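Local coordinates for sugar phosphate isomerase/epimerase (Parabacteroides distasonis, PDB 3L23), which binds a magnesium ion and probably acts as an isomerase or epimerase on sugar phosphates, at residues A[201-206]-A[232-237]; A[226-231]-A[261-266]. All blocks are in the same frame, centred on the assembly; numbering follows the deposited sequence.

In the fold
Contact 1 joins the C-terminal end of helix 198-205 to the turn leaving helix 227-233, and contact 2 lays that same helix beside helix 257-267, so helix 227-233 is linked to a different helix in each contact on the outside of the xylose isomerase-like barrel. The centres of the two contacts are 14 Å apart. They touch directly where Gln-232 NE2 lies 2.9 Å from Gln-263 OE1, a probable hydrogen bond, and where Leu-203 CD1 packs 3.8 Å from Tyr-230 CE1. Magnesium is held by His-165, Asp-216, His-242 and Glu-275. Contact 1 lies away from that site; in contact 2 the side chain of Met-264 is about 14 Å from the ion.

Contact 1: A[201-206]-A[232-237]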
ATOM      1  N   LEU A 201       6.250 -10.187 -13.962  1.00 30.14           N
ATOM      2  CA  LEU A 201       5.777 -11.536 -13.738  1.00 30.54           C
ATOM      3  C   LEU A 201       4.516 -11.518 -12.866  1.00 30.34           C
ATOM      4  O   LEU A 201       3.605 -12.334 -13.066  1.00 30.52           O
ATOM      5  CB  LEU A 201       6.863 -12.415 -13.096  1.00 30.53           C
ATOM      6  CG  LEU A 201       8.170 -12.596 -13.883  1.00 30.67           C
ATOM      7  CD1 LEU A 201       9.202 -13.320 -13.034  1.00 31.21           C
ATOM      8  CD2 LEU A 201       7.904 -13.284 -15.230  1.00 30.03           C
HETATM    9  N   MSE A 202       4.445 -10.593 -11.902  1.00 31.09           N
HETATM   10  CA  MSE A 202       3.271 -10.518 -11.032  1.00 30.19           C
HETATM   11  C   MSE A 202       2.042 -10.117 -11.829  1.00 30.79           C
HETATM   12  O   MSE A 202       0.966 -10.695 -11.655  1.00 31.41           O
HETATM   13  CB  MSE A 202       3.502  -9.545  -9.866  1.00 30.86           C
HETATM   14  CG  MSE A 202       4.462 -10.092  -8.819  1.00 30.11           C
HETATM   15 SE   MSE A 202       4.559  -8.698  -7.412  0.75 31.04          SE
HETATM   16  CE  MSE A 202       5.560  -9.746  -6.136  1.00 31.07           C
ATOM     17  N   LEU A 203       2.200  -9.113 -12.677  1.00 30.74           N
ATOM     18  CA  LEU A 203       1.123  -8.693 -13.590  1.00 30.46           C
ATOM     19  C   LEU A 203       0.699  -9.843 -14.481  1.00 30.79           C
ATOM     20  O   LEU A 203      -0.494 -10.138 -14.624  1.00 31.01           O
ATOM     21  CB  LEU A 203       1.584  -7.523 -14.440  1.00 30.99           C
ATOM     22  CG  LEU A 203       1.677  -6.192 -13.685  1.00 31.85           C
ATOM     23  CD1 LEU A 203       2.655  -5.223 -14.421  1.00 32.91           C
ATOM     24  CD2 LEU A 203       0.292  -5.545 -13.389  1.00 31.93           C
ATOM     25  N   LYS A 204       1.659 -10.508 -15.087  1.00 31.33           N
ATOM     26  CA  LYS A 204       1.327 -11.580 -16.046  1.00 32.14           C
ATOM     27  C   LYS A 204       0.557 -12.755 -15.447  1.00 31.88           C
ATOM     28  O   LYS A 204      -0.350 -13.328 -16.099  1.00 31.62           O
ATOM     29  CB  LYS A 204       2.611 -12.115 -16.683  1.00 31.70           C
ATOM     30  CG  LYS A 204       2.382 -13.149 -17.749  1.00 34.31           C
ATOM     31  CD  LYS A 204       3.635 -13.486 -18.515  1.00 37.24           C
ATOM     32  CE  LYS A 204       4.674 -14.178 -17.702  1.00 41.88           C
ATOM     33  NZ  LYS A 204       5.291 -15.213 -18.622  1.00 48.13           N
ATOM     34  N   ASP A 205       0.948 -13.155 -14.246  1.00 30.53           N
ATOM     35  CA  ASP A 205       0.520 -14.418 -13.666  1.00 31.39           C
ATOM     36  C   ASP A 205      -0.445 -14.316 -12.496  1.00 30.76           C
ATOM     37  O   ASP A 205      -0.737 -15.324 -11.863  1.00 32.07           O
ATOM     38  CB  ASP A 205       1.750 -15.213 -13.246  1.00 32.18           C
ATOM     39  CG  ASP A 205       2.546 -15.727 -14.437  1.00 34.25           C
ATOM     40  OD1 ASP A 205       1.934 -16.040 -15.477  1.00 36.53           O
ATOM     41  OD2 ASP A 205       3.774 -15.846 -14.327  1.00 39.99           O
ATOM     42  N   THR A 206      -0.958 -13.125 -12.239  1.00 31.26           N
ATOM     43  CA  THR A 206      -2.075 -12.934 -11.309  1.00 31.05           C
ATOM     44  C   THR A 206      -3.312 -12.685 -12.174  1.00 31.29           C
ATOM     45  O   THR A 206      -3.213 -12.165 -13.278  1.00 32.99           O
ATOM     46  CB  THR A 206      -1.877 -11.810 -10.329  1.00 31.14           C
ATOM     47  OG1 THR A 206      -1.563 -10.591 -11.016  1.00 31.04           O
ATOM     48  CG2 THR A 206      -0.763 -12.176  -9.362  1.00 30.95           C
ATOM     49  N   GLN A 232      -0.118   3.476 -18.283  1.00 30.78           N
ATOM     50  CA  GLN A 232      -0.558   3.435 -19.693  1.00 31.50           C
ATOM     51  C   GLN A 232      -0.643   2.008 -20.199  1.00 32.60           C
ATOM     52  O   GLN A 232      -1.550   1.663 -20.958  1.00 31.65           O
ATOM     53  CB  GLN A 232       0.374   4.255 -20.578  1.00 31.14           C
ATOM     54  CG  GLN A 232       0.286   5.769 -20.319  1.00 31.45           C
ATOM     55  CD  GLN A 232       1.420   6.588 -20.984  1.00 34.10           C
ATOM     56  OE1 GLN A 232       2.250   6.045 -21.698  1.00 36.12           O
ATOM     57  NE2 GLN A 232       1.411   7.890 -20.783  1.00 33.94           N
ATOM     58  N   LYS A 233       0.318   1.184 -19.795  1.00 32.99           N
ATOM     59  CA  LYS A 233       0.379  -0.221 -20.268  1.00 33.96           C
ATOM     60  C   LYS A 233      -0.619  -1.127 -19.576  1.00 33.48           C
ATOM     61  O   LYS A 233      -1.178  -2.027 -20.214  1.00 33.32           O
ATOM     62  CB  LYS A 233       1.791  -0.801 -20.089  1.00 34.91           C
ATOM     63  CG  LYS A 233       2.821  -0.346 -21.108  1.00 38.62           C
ATOM     64  N   HIS A 234      -0.863  -0.897 -18.283  1.00 33.26           N
ATOM     65  CA  HIS A 234      -1.725  -1.756 -17.458  1.00 32.39           C
ATOM     66  C   HIS A 234      -2.842  -1.003 -16.754  1.00 32.73           C
ATOM     67  O   HIS A 234      -3.035  -1.136 -15.529  1.00 32.69           O
ATOM     68  CB  HIS A 234      -0.841  -2.508 -16.425  1.00 32.40           C
ATOM     69  CG  HIS A 234       0.253  -3.325 -17.045  1.00 31.86           C
ATOM     70  ND1 HIS A 234       0.026  -4.558 -17.609  1.00 32.91           N
ATOM     71  CD2 HIS A 234       1.570  -3.063 -17.239  1.00 34.67           C
ATOM     72  CE1 HIS A 234       1.152  -5.026 -18.130  1.00 35.76           C
ATOM     73  NE2 HIS A 234       2.113  -4.157 -17.892  1.00 35.01           N
ATOM     74  N   PRO A 235      -3.653  -0.242 -17.525  1.00 33.06           N
ATOM     75  CA  PRO A 235      -4.726   0.568 -16.935  1.00 33.47           C
ATOM     76  C   PRO A 235      -5.790  -0.293 -16.281  1.00 34.64           C
ATOM     77  O   PRO A 235      -6.515   0.186 -15.426  1.00 36.58           O
ATOM     78  CB  PRO A 235      -5.321   1.302 -18.147  1.00 32.93           C
ATOM     79  CG  PRO A 235      -4.966   0.518 -19.305  1.00 32.84           C
ATOM     80  CD  PRO A 235      -3.653  -0.148 -18.996  1.00 32.51           C
ATOM     81  N   ASP A 236      -5.873  -1.560 -16.670  1.00 35.14           N
ATOM     82  CA  ASP A 236      -6.814  -2.514 -16.078  1.00 35.93           C
ATOM     83  C   ASP A 236      -6.376  -3.088 -14.712  1.00 36.08           C
ATOM     84  O   ASP A 236      -7.191  -3.714 -14.018  1.00 37.83           O
ATOM     85  CB  ASP A 236      -7.071  -3.687 -17.049  1.00 36.06           C
ATOM     86  CG  ASP A 236      -5.773  -4.442 -17.502  1.00 38.91           C
ATOM     87  OD1 ASP A 236      -4.678  -3.831 -17.744  1.00 36.24           O
ATOM     88  OD2 ASP A 236      -5.893  -5.689 -17.700  1.00 43.14           O
ATOM     89  N   ARG A 237      -5.104  -2.928 -14.362  1.00 33.97           N
ATOM     90  CA  ARG A 237      -4.543  -3.581 -13.179  1.00 33.05           C
ATOM     91  C   ARG A 237      -4.190  -2.631 -12.044  1.00 33.48           C
ATOM     92  O   ARG A 237      -4.202  -3.024 -10.885  1.00 33.32           O
ATOM     93  CB  ARG A 237      -3.262  -4.316 -13.579  1.00 32.66           C
ATOM     94  CG  ARG A 237      -3.416  -5.269 -14.760  1.00 32.57           C
ATOM     95  CD  ARG A 237      -4.512  -6.312 -14.559  1.00 32.90           C
ATOM     96  NE  ARG A 237      -4.441  -7.080 -13.317  1.00 31.60           N
ATOM     97  CZ  ARG A 237      -3.621  -8.094 -13.081  1.00 31.41           C
ATOM     98  NH1 ARG A 237      -2.730  -8.485 -13.963  1.00 31.34           N
ATOM     99  NH2 ARG A 237      -3.685  -8.726 -11.926  1.00 31.65           N
TER
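Arg-237 reaches Leu-203 and Thr-206 with a folded side chain: CG stands anti to its own carbonyl carbon (chi1 -53°), and further bends at chi2 and chi3 carry the guanidinium to the end of helix 198-205. Leu-203 has its CG in the same relation to its backbone, and its two methyls divide between the partners. CD1 sits over one face of the His-234 imidazole, a CH-pi contact 3.8 Å from the ring centroid and displaced toward the NE2-CD2 side. CD2 lies alongside the aliphatic part of Arg-237, 3.8 Å from CB, the two chains running antiparallel alongside one another.

The guanidinium meets the helix end with its edge. NH1 gives a bent hydrogen bond of 2.9 Å to the backbone O of Leu-203, with the acceptor lying in the guanidinium plane and a carbonyl lone pair receiving the proton. NH2 makes a straighter one to Thr-206 OG1 (3.0 Å, 162° at the hydrogen), again close to the plane, so two bonds restrain the rotation of the group. In this TIM-barrel fold the contact ties the helix before strand 211-216 to the loop leading into the neighbouring parallel strand 238-243. Arg-237 NH2 also bonds to Val-211 O, and Leu-203, Thr-206 and Arg-237 all rest on Phe-213 of the first of these strands. An alanine in place of Arg-237 is likely to leave Leu-203 O without this donor and open a gap beside Leu-203 CD2. Thr-206 OG1 in turn donates to Met-202 O, 2.6 Å away and tilted from that carbonyl plane.

Contact 2: A[226-231]-A[261-266]; sequences DPVEYM and FKQMYA
Met-231, a selenomethionine modelled in two conformers, and Gln-263 lie side by side, pointing oppositely, between helices 227-233 and 257-267. In one of these conformers the chain is extended through chi2 and bends at chi3 (-78°), which turns CE back over Gln-263 CB at 3.9 Å, while SE rests 3.9 Å from Met-264 N, both contacts being less certain in the other. Gln-263 sends CG away from its backbone N (chi1 -167°), placing it 3.7 Å from Met-231 CB. The chain then bends at chi2, which lifts the amide away from the selenium, and OE1 passes obliquely by Val-228 CG1 at 4.0 Å. No hydrogen bond joins the two segments; the amide is held by Asn-267, through NE2, and by Gln-232, through OE1.

Asp-226 caps the start of helix 227-233, OD1 accepting from Val-228 N at 3.0 Å and OD2 more weakly from Glu-229 N. The two short helical segments run nearly parallel, 11° apart with axes 9.8 Å from each other, as expected of adjacent helices around a TIM barrel. Met-231 and Met-264 both lie on Leu-241 of strand 238-243 and on Ile-269 in the loop after helix 257-267.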
ATOM      1  N   ASP A 226       9.102   3.680 -14.830  1.00 30.73           N
ATOM      2  CA  ASP A 226       8.231   4.863 -14.968  1.00 30.82           C
ATOM      3  C   ASP A 226       6.802   4.529 -14.621  1.00 30.22           C
ATOM      4  O   ASP A 226       6.184   3.780 -15.358  1.00 30.73           O
ATOM      5  CB  ASP A 226       8.275   5.331 -16.418  1.00 31.72           C
ATOM      6  CG  ASP A 226       7.408   6.551 -16.685  1.00 32.08           C
ATOM      7  OD1 ASP A 226       6.937   7.220 -15.729  1.00 34.13           O
ATOM      8  OD2 ASP A 226       7.201   6.826 -17.899  1.00 33.99           O
ATOM      9  N   PRO A 227       6.260   5.133 -13.543  1.00 29.53           N
ATOM     10  CA  PRO A 227       4.892   4.831 -13.169  1.00 28.86           C
ATOM     11  C   PRO A 227       3.883   5.284 -14.214  1.00 29.62           C
ATOM     12  O   PRO A 227       2.822   4.680 -14.347  1.00 30.19           O
ATOM     13  CB  PRO A 227       4.704   5.586 -11.864  1.00 31.06           C
ATOM     14  CG  PRO A 227       5.678   6.659 -11.872  1.00 30.35           C
ATOM     15  CD  PRO A 227       6.867   6.097 -12.614  1.00 30.30           C
ATOM     16  N   VAL A 228       4.212   6.309 -14.981  1.00 29.30           N
ATOM     17  CA  VAL A 228       3.292   6.740 -16.046  1.00 30.24           C
ATOM     18  C   VAL A 228       3.182   5.688 -17.145  1.00 31.20           C
ATOM     19  O   VAL A 228       2.088   5.361 -17.588  1.00 30.27           O
ATOM     20  CB  VAL A 228       3.696   8.116 -16.555  1.00 30.54           C
ATOM     21  CG1 VAL A 228       2.957   8.471 -17.843  1.00 30.49           C
ATOM     22  CG2 VAL A 228       3.443   9.175 -15.436  1.00 28.53           C
ATOM     23  N   GLU A 229       4.316   5.157 -17.598  1.00 31.98           N
ATOM     24  CA  GLU A 229       4.322   4.047 -18.548  1.00 32.56           C
ATOM     25  C   GLU A 229       3.560   2.826 -18.040  1.00 30.60           C
ATOM     26  O   GLU A 229       2.838   2.179 -18.812  1.00 31.23           O
ATOM     27  CB  GLU A 229       5.761   3.627 -18.879  1.00 32.70           C
ATOM     28  CG  GLU A 229       5.866   2.454 -19.844  1.00 34.93           C
ATOM     29  CD  GLU A 229       7.314   1.927 -20.058  1.00 38.07           C
ATOM     30  OE1 GLU A 229       8.255   2.285 -19.284  1.00 41.86           O
ATOM     31  OE2 GLU A 229       7.470   1.148 -21.031  1.00 46.31           O
ATOM     32  N   TYR A 230       3.740   2.481 -16.766  1.00 29.94           N
ATOM     33  CA  TYR A 230       3.013   1.353 -16.170  1.00 30.19           C
ATOM     34  C   TYR A 230       1.493   1.576 -16.193  1.00 30.22           C
ATOM     35  O   TYR A 230       0.718   0.668 -16.550  1.00 29.91           O
ATOM     36  CB  TYR A 230       3.509   1.016 -14.746  1.00 30.13           C
ATOM     37  CG  TYR A 230       4.545  -0.070 -14.805  1.00 30.19           C
ATOM     38  CD1 TYR A 230       4.178  -1.394 -14.929  1.00 30.00           C
ATOM     39  CD2 TYR A 230       5.910   0.242 -14.811  1.00 31.69           C
ATOM     40  CE1 TYR A 230       5.153  -2.408 -15.040  1.00 30.49           C
ATOM     41  CE2 TYR A 230       6.845  -0.729 -14.942  1.00 31.85           C
ATOM     42  CZ  TYR A 230       6.471  -2.061 -15.074  1.00 31.04           C
ATOM     43  OH  TYR A 230       7.471  -3.015 -15.218  1.00 31.90           O
HETATM   44  N   MSE A 231       1.052   2.759 -15.785  0.66 30.85           N
HETATM   45  CA  MSE A 231      -0.385   3.095 -15.863  0.66 31.16           C
HETATM   46  C   MSE A 231      -0.914   3.033 -17.318  0.66 31.62           C
HETATM   47  O   MSE A 231      -2.027   2.577 -17.558  0.66 31.93           O
HETATM   48  CB  MSE A 231      -0.671   4.483 -15.249  0.66 31.21           C
HETATM   49  CG  MSE A 231      -0.833   4.448 -13.752  0.66 30.56           C
HETATM   50 SE   MSE A 231      -1.294   6.214 -13.070  0.50 30.89          SE
HETATM   51  CE  MSE A 231       0.471   7.067 -13.120  0.66 29.64           C
ATOM     52  N   PHE A 261      -0.468  12.754 -11.998  1.00 30.34           N
ATOM     53  CA  PHE A 261      -1.905  13.029 -11.799  1.00 31.08           C
ATOM     54  C   PHE A 261      -2.701  13.076 -13.104  1.00 31.03           C
ATOM     55  O   PHE A 261      -3.832  12.607 -13.153  1.00 31.66           O
ATOM     56  CB  PHE A 261      -2.133  14.299 -10.994  1.00 30.91           C
ATOM     57  CG  PHE A 261      -2.059  14.069  -9.524  1.00 30.79           C
ATOM     58  CD1 PHE A 261      -0.808  14.113  -8.839  1.00 30.43           C
ATOM     59  CD2 PHE A 261      -3.207  13.746  -8.808  1.00 32.64           C
ATOM     60  CE1 PHE A 261      -0.732  13.875  -7.469  1.00 31.89           C
ATOM     61  CE2 PHE A 261      -3.127  13.510  -7.450  1.00 32.58           C
ATOM     62  CZ  PHE A 261      -1.906  13.570  -6.784  1.00 33.34           C
ATOM     63  N   LYS A 262      -2.111  13.622 -14.155  0.80 31.19           N
ATOM     64  CA  LYS A 262      -2.763  13.620 -15.455  0.80 31.12           C
ATOM     65  C   LYS A 262      -3.103  12.190 -15.845  0.80 30.40           C
ATOM     66  O   LYS A 262      -4.240  11.872 -16.280  0.80 29.26           O
ATOM     67  CB  LYS A 262      -1.847  14.256 -16.489  0.80 31.66           C
ATOM     68  CG  LYS A 262      -2.389  14.207 -17.894  0.80 35.70           C
ATOM     69  CD  LYS A 262      -1.653  15.152 -18.797  0.80 37.85           C
ATOM     70  CE  LYS A 262      -1.828  14.753 -20.230  0.80 39.91           C
ATOM     71  NZ  LYS A 262      -1.320  15.815 -21.114  0.80 43.44           N
ATOM     72  N   GLN A 263      -2.117  11.314 -15.693  1.00 29.67           N
ATOM     73  CA  GLN A 263      -2.313   9.933 -16.070  1.00 29.50           C
ATOM     74  C   GLN A 263      -3.320   9.222 -15.141  1.00 29.73           C
ATOM     75  O   GLN A 263      -4.110   8.404 -15.599  1.00 30.15           O
ATOM     76  CB  GLN A 263      -0.969   9.159 -16.125  1.00 29.56           C
ATOM     77  CG  GLN A 263      -1.125   7.819 -16.825  1.00 30.59           C
ATOM     78  CD  GLN A 263      -1.487   7.950 -18.295  1.00 30.18           C
ATOM     79  OE1 GLN A 263      -0.819   8.699 -19.058  1.00 30.92           O
ATOM     80  NE2 GLN A 263      -2.578   7.271 -18.721  1.00 32.02           N
HETATM   81  N   MSE A 264      -3.273   9.533 -13.851  1.00 30.00           N
HETATM   82  CA  MSE A 264      -4.189   8.964 -12.876  1.00 31.38           C
HETATM   83  C   MSE A 264      -5.663   9.240 -13.285  1.00 30.91           C
HETATM   84  O   MSE A 264      -6.503   8.312 -13.313  1.00 32.29           O
HETATM   85  CB  MSE A 264      -3.888   9.518 -11.478  1.00 32.12           C
HETATM   86  CG  MSE A 264      -4.637   8.797 -10.369  1.00 30.74           C
HETATM   87 SE   MSE A 264      -4.439   9.731  -8.678  0.75 31.32          SE
HETATM   88  CE  MSE A 264      -5.742  11.035  -8.983  1.00 31.49           C
ATOM     89  N   TYR A 265      -5.946  10.495 -13.657  1.00 31.79           N
ATOM     90  CA  TYR A 265      -7.281  10.943 -14.068  1.00 31.44           C
ATOM     91  C   TYR A 265      -7.673  10.338 -15.415  1.00 31.98           C
ATOM     92  O   TYR A 265      -8.795   9.872 -15.546  1.00 32.35           O
ATOM     93  CB  TYR A 265      -7.374  12.479 -14.069  1.00 31.23           C
ATOM     94  CG  TYR A 265      -7.313  13.066 -12.696  1.00 31.40           C
ATOM     95  CD1 TYR A 265      -8.143  12.613 -11.674  1.00 30.50           C
ATOM     96  CD2 TYR A 265      -6.382  14.045 -12.382  1.00 32.14           C
ATOM     97  CE1 TYR A 265      -8.032  13.135 -10.385  1.00 34.23           C
ATOM     98  CE2 TYR A 265      -6.294  14.556 -11.128  1.00 32.96           C
ATOM     99  CZ  TYR A 265      -7.095  14.101 -10.118  1.00 31.21           C
ATOM    100  OH  TYR A 265      -6.947  14.660  -8.847  1.00 32.38           O
ATOM    101  N   ALA A 266      -6.755  10.294 -16.386  1.00 32.42           N
ATOM    102  CA  ALA A 266      -7.006   9.639 -17.670  1.00 32.33           C
ATOM    103  C   ALA A 266      -7.413   8.163 -17.468  1.00 32.63           C
ATOM    104  O   ALA A 266      -8.298   7.632 -18.142  1.00 32.40           O
ATOM    105  CB  ALA A 266      -5.779   9.708 -18.575  1.00 32.44           C
TER